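Local coordinates for putative secreted glycosylhydrolase (Parabacteroides distasonis ATCC 8503, PDB 3IMM), which is probably a secreted hydrolase of the 3-keto-disaccharide hydrolase family, thought to act on sugar substrates, at residues T61-V66 with S189-R194. Residues are numbered along the deposited sequence; the frame is centred on the assembly and turned at random.
Sequences TNSGVV and SLIWFR. With NA (sodium ion), chain D.
Thr-61 OG1 donates a hydrogen bond to Leu-190 O at 2.7 Å, and the C=O...donor angle of 161° puts it nearly in line with the carbonyl. The same hydroxyl also bonds to the backbone N of Asp-58, so two partners fix its rotation. With chi1 at -70°, OG1 lies opposite the carbonyl carbon, while CG2, anti to the backbone N, turns to the side chain of Ile-191, which it crosses at about a right angle; CG2 sits 3.8 Å from Ile-191 CD1. A valine here would probably leave Leu-190 O and Asp-58 N without the hydroxyl they share. Ile-191 CD1 also touches Ser-63 CB, at 3.6 Å, so one methyl meets both side chains on the same side. Further along, Ser-63 OG approaches the Phe-193 ring at its edge, 4.2 Å from CZ. A water accepts from Asn-62 N and donates to Ser-189 O, adding a second polar link. Asn-62 OD1 (2.7 Å) and Ser-63 O (2.5 Å) bind the sodium ion together with Glu-81 and Gln-83. The contact ties the starts of strands 62-69 and 191-200, from different antiparallel sheets, with Ile-191 and Phe-193 turned toward the other sheet, as in a concanavalin-like beta sandwich.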
loop_
_atom_site.group_PDB
_atom_site.type_symbol
_atom_site.label_atom_id
_atom_site.label_comp_id
_atom_site.label_asym_id
_atom_site.label_seq_id
_atom_site.Cartn_x
_atom_site.Cartn_y
_atom_site.Cartn_z
ATOM N N THR A 61 -12.032 3.961 -6.168
ATOM C CA THR A 61 -11.202 3.159 -5.265
ATOM C C THR A 61 -10.170 3.975 -4.466
ATOM O O THR A 61 -9.455 4.794 -5.018
ATOM C CB THR A 61 -10.479 2.060 -6.060
ATOM O OG1 THR A 61 -11.447 1.109 -6.473
ATOM C CG2 THR A 61 -9.416 1.353 -5.228
ATOM N N ASN A 62 -10.117 3.742 -3.163
ATOM C CA ASN A 62 -9.090 4.321 -2.302
ATOM C C ASN A 62 -8.656 3.244 -1.303
ATOM O O ASN A 62 -9.394 2.886 -0.398
ATOM C CB ASN A 62 -9.613 5.600 -1.571
ATOM C CG ASN A 62 -8.564 6.231 -0.643
ATOM O OD1 ASN A 62 -7.498 5.659 -0.375
ATOM N ND2 ASN A 62 -8.870 7.422 -0.151
ATOM N N SER A 63 -7.462 2.717 -1.491
ATOM C CA SER A 63 -6.983 1.568 -0.708
ATOM C C SER A 63 -5.469 1.725 -0.528
ATOM O O SER A 63 -4.946 2.799 -0.701
ATOM C CB SER A 63 -7.363 0.266 -1.419
ATOM O OG SER A 63 -7.053 -0.883 -0.629
ATOM N N GLY A 64 -4.754 0.679 -0.153
ATOM C CA GLY A 64 -3.320 0.845 0.105
ATOM C C GLY A 64 -2.664 -0.431 0.555
ATOM O O GLY A 64 -3.313 -1.306 1.093
ATOM N N VAL A 65 -1.367 -0.526 0.298
ATOM C CA VAL A 65 -0.551 -1.627 0.741
ATOM C C VAL A 65 0.198 -1.101 1.961
ATOM O O VAL A 65 0.782 0.003 1.914
ATOM C CB VAL A 65 0.412 -2.064 -0.372
ATOM C CG1 VAL A 65 1.243 -3.240 0.093
ATOM C CG2 VAL A 65 -0.396 -2.433 -1.675
ATOM N N VAL A 66 0.187 -1.869 3.044
ATOM C CA VAL A 66 0.841 -1.456 4.281
ATOM C C VAL A 66 2.108 -2.266 4.455
ATOM O O VAL A 66 2.084 -3.465 4.302
ATOM C CB VAL A 66 -0.107 -1.599 5.484
ATOM C CG1 VAL A 66 0.558 -1.165 6.770
ATOM C CG2 VAL A 66 -1.369 -0.743 5.232
ATOM N N SER A 189 -16.786 1.342 -3.382
ATOM C CA SER A 189 -15.764 1.061 -4.400
ATOM C C SER A 189 -14.994 -0.194 -4.006
ATOM O O SER A 189 -14.470 -0.297 -2.884
ATOM C CB SER A 189 -14.811 2.238 -4.548
ATOM O OG SER A 189 -15.522 3.394 -4.951
ATOM N N LEU A 190 -14.958 -1.166 -4.909
ATOM C CA LEU A 190 -14.221 -2.383 -4.645
ATOM C C LEU A 190 -12.782 -2.230 -5.128
ATOM O O LEU A 190 -12.418 -1.267 -5.808
ATOM C CB LEU A 190 -14.888 -3.573 -5.314
ATOM C CG LEU A 190 -16.409 -3.747 -5.138
ATOM C CD1 LEU A 190 -16.832 -5.118 -5.745
ATOM C CD2 LEU A 190 -16.829 -3.663 -3.686
ATOM N N ILE A 191 -11.966 -3.181 -4.708
ATOM C CA ILE A 191 -10.608 -3.342 -5.176
ATOM C C ILE A 191 -10.336 -4.852 -5.226
ATOM O O ILE A 191 -10.865 -5.604 -4.416
ATOM C CB ILE A 191 -9.590 -2.547 -4.285
ATOM C CG1 ILE A 191 -8.204 -2.596 -4.959
ATOM C CG2 ILE A 191 -9.562 -3.103 -2.893
ATOM C CD1 ILE A 191 -7.123 -1.602 -4.452
ATOM N N TRP A 192 -9.598 -5.300 -6.243
ATOM C CA TRP A 192 -9.234 -6.688 -6.430
ATOM C C TRP A 192 -7.732 -6.827 -6.520
ATOM O O TRP A 192 -7.074 -6.028 -7.202
ATOM C CB TRP A 192 -9.844 -7.206 -7.737
ATOM C CG TRP A 192 -11.361 -7.208 -7.769
ATOM C CD1 TRP A 192 -12.162 -8.234 -7.420
ATOM C CD2 TRP A 192 -12.234 -6.149 -8.189
ATOM N NE1 TRP A 192 -13.487 -7.907 -7.607
ATOM C CE2 TRP A 192 -13.555 -6.627 -8.079
ATOM C CE3 TRP A 192 -12.028 -4.843 -8.647
ATOM C CZ2 TRP A 192 -14.671 -5.847 -8.399
ATOM C CZ3 TRP A 192 -13.131 -4.078 -8.978
ATOM C CH2 TRP A 192 -14.440 -4.584 -8.847
ATOM N N PHE A 193 -7.195 -7.870 -5.872
ATOM C CA PHE A 193 -5.781 -8.160 -5.950
ATOM C C PHE A 193 -5.468 -9.545 -6.516
ATOM O O PHE A 193 -6.267 -10.510 -6.393
ATOM C CB PHE A 193 -5.125 -8.075 -4.585
ATOM C CG PHE A 193 -5.423 -6.816 -3.816
ATOM C CD1 PHE A 193 -4.621 -5.708 -3.924
ATOM C CD2 PHE A 193 -6.512 -6.793 -2.926
ATOM C CE1 PHE A 193 -4.885 -4.595 -3.181
ATOM C CE2 PHE A 193 -6.788 -5.679 -2.178
ATOM C CZ PHE A 193 -5.976 -4.567 -2.310
ATOM N N ARG A 194 -4.289 -9.664 -7.115
ATOM C CA ARG A 194 -3.807 -10.963 -7.553
ATOM C C ARG A 194 -2.319 -11.001 -7.763
ATOM O O ARG A 194 -1.647 -9.970 -7.776
ATOM C CB ARG A 194 -4.508 -11.475 -8.804
ATOM C CG ARG A 194 -4.149 -10.751 -9.971
ATOM C CD ARG A 194 -4.657 -11.389 -11.274
ATOM N NE ARG A 194 -4.033 -10.530 -12.261
ATOM C CZ ARG A 194 -4.484 -10.206 -13.454
ATOM N NH1 ARG A 194 -5.589 -10.718 -13.921
ATOM N NH2 ARG A 194 -3.765 -9.352 -14.192
HETATM NA NA NA D . -5.447 4.635 0.993
HETATM O O HOH W 1 -12.385 2.046 -2.015
#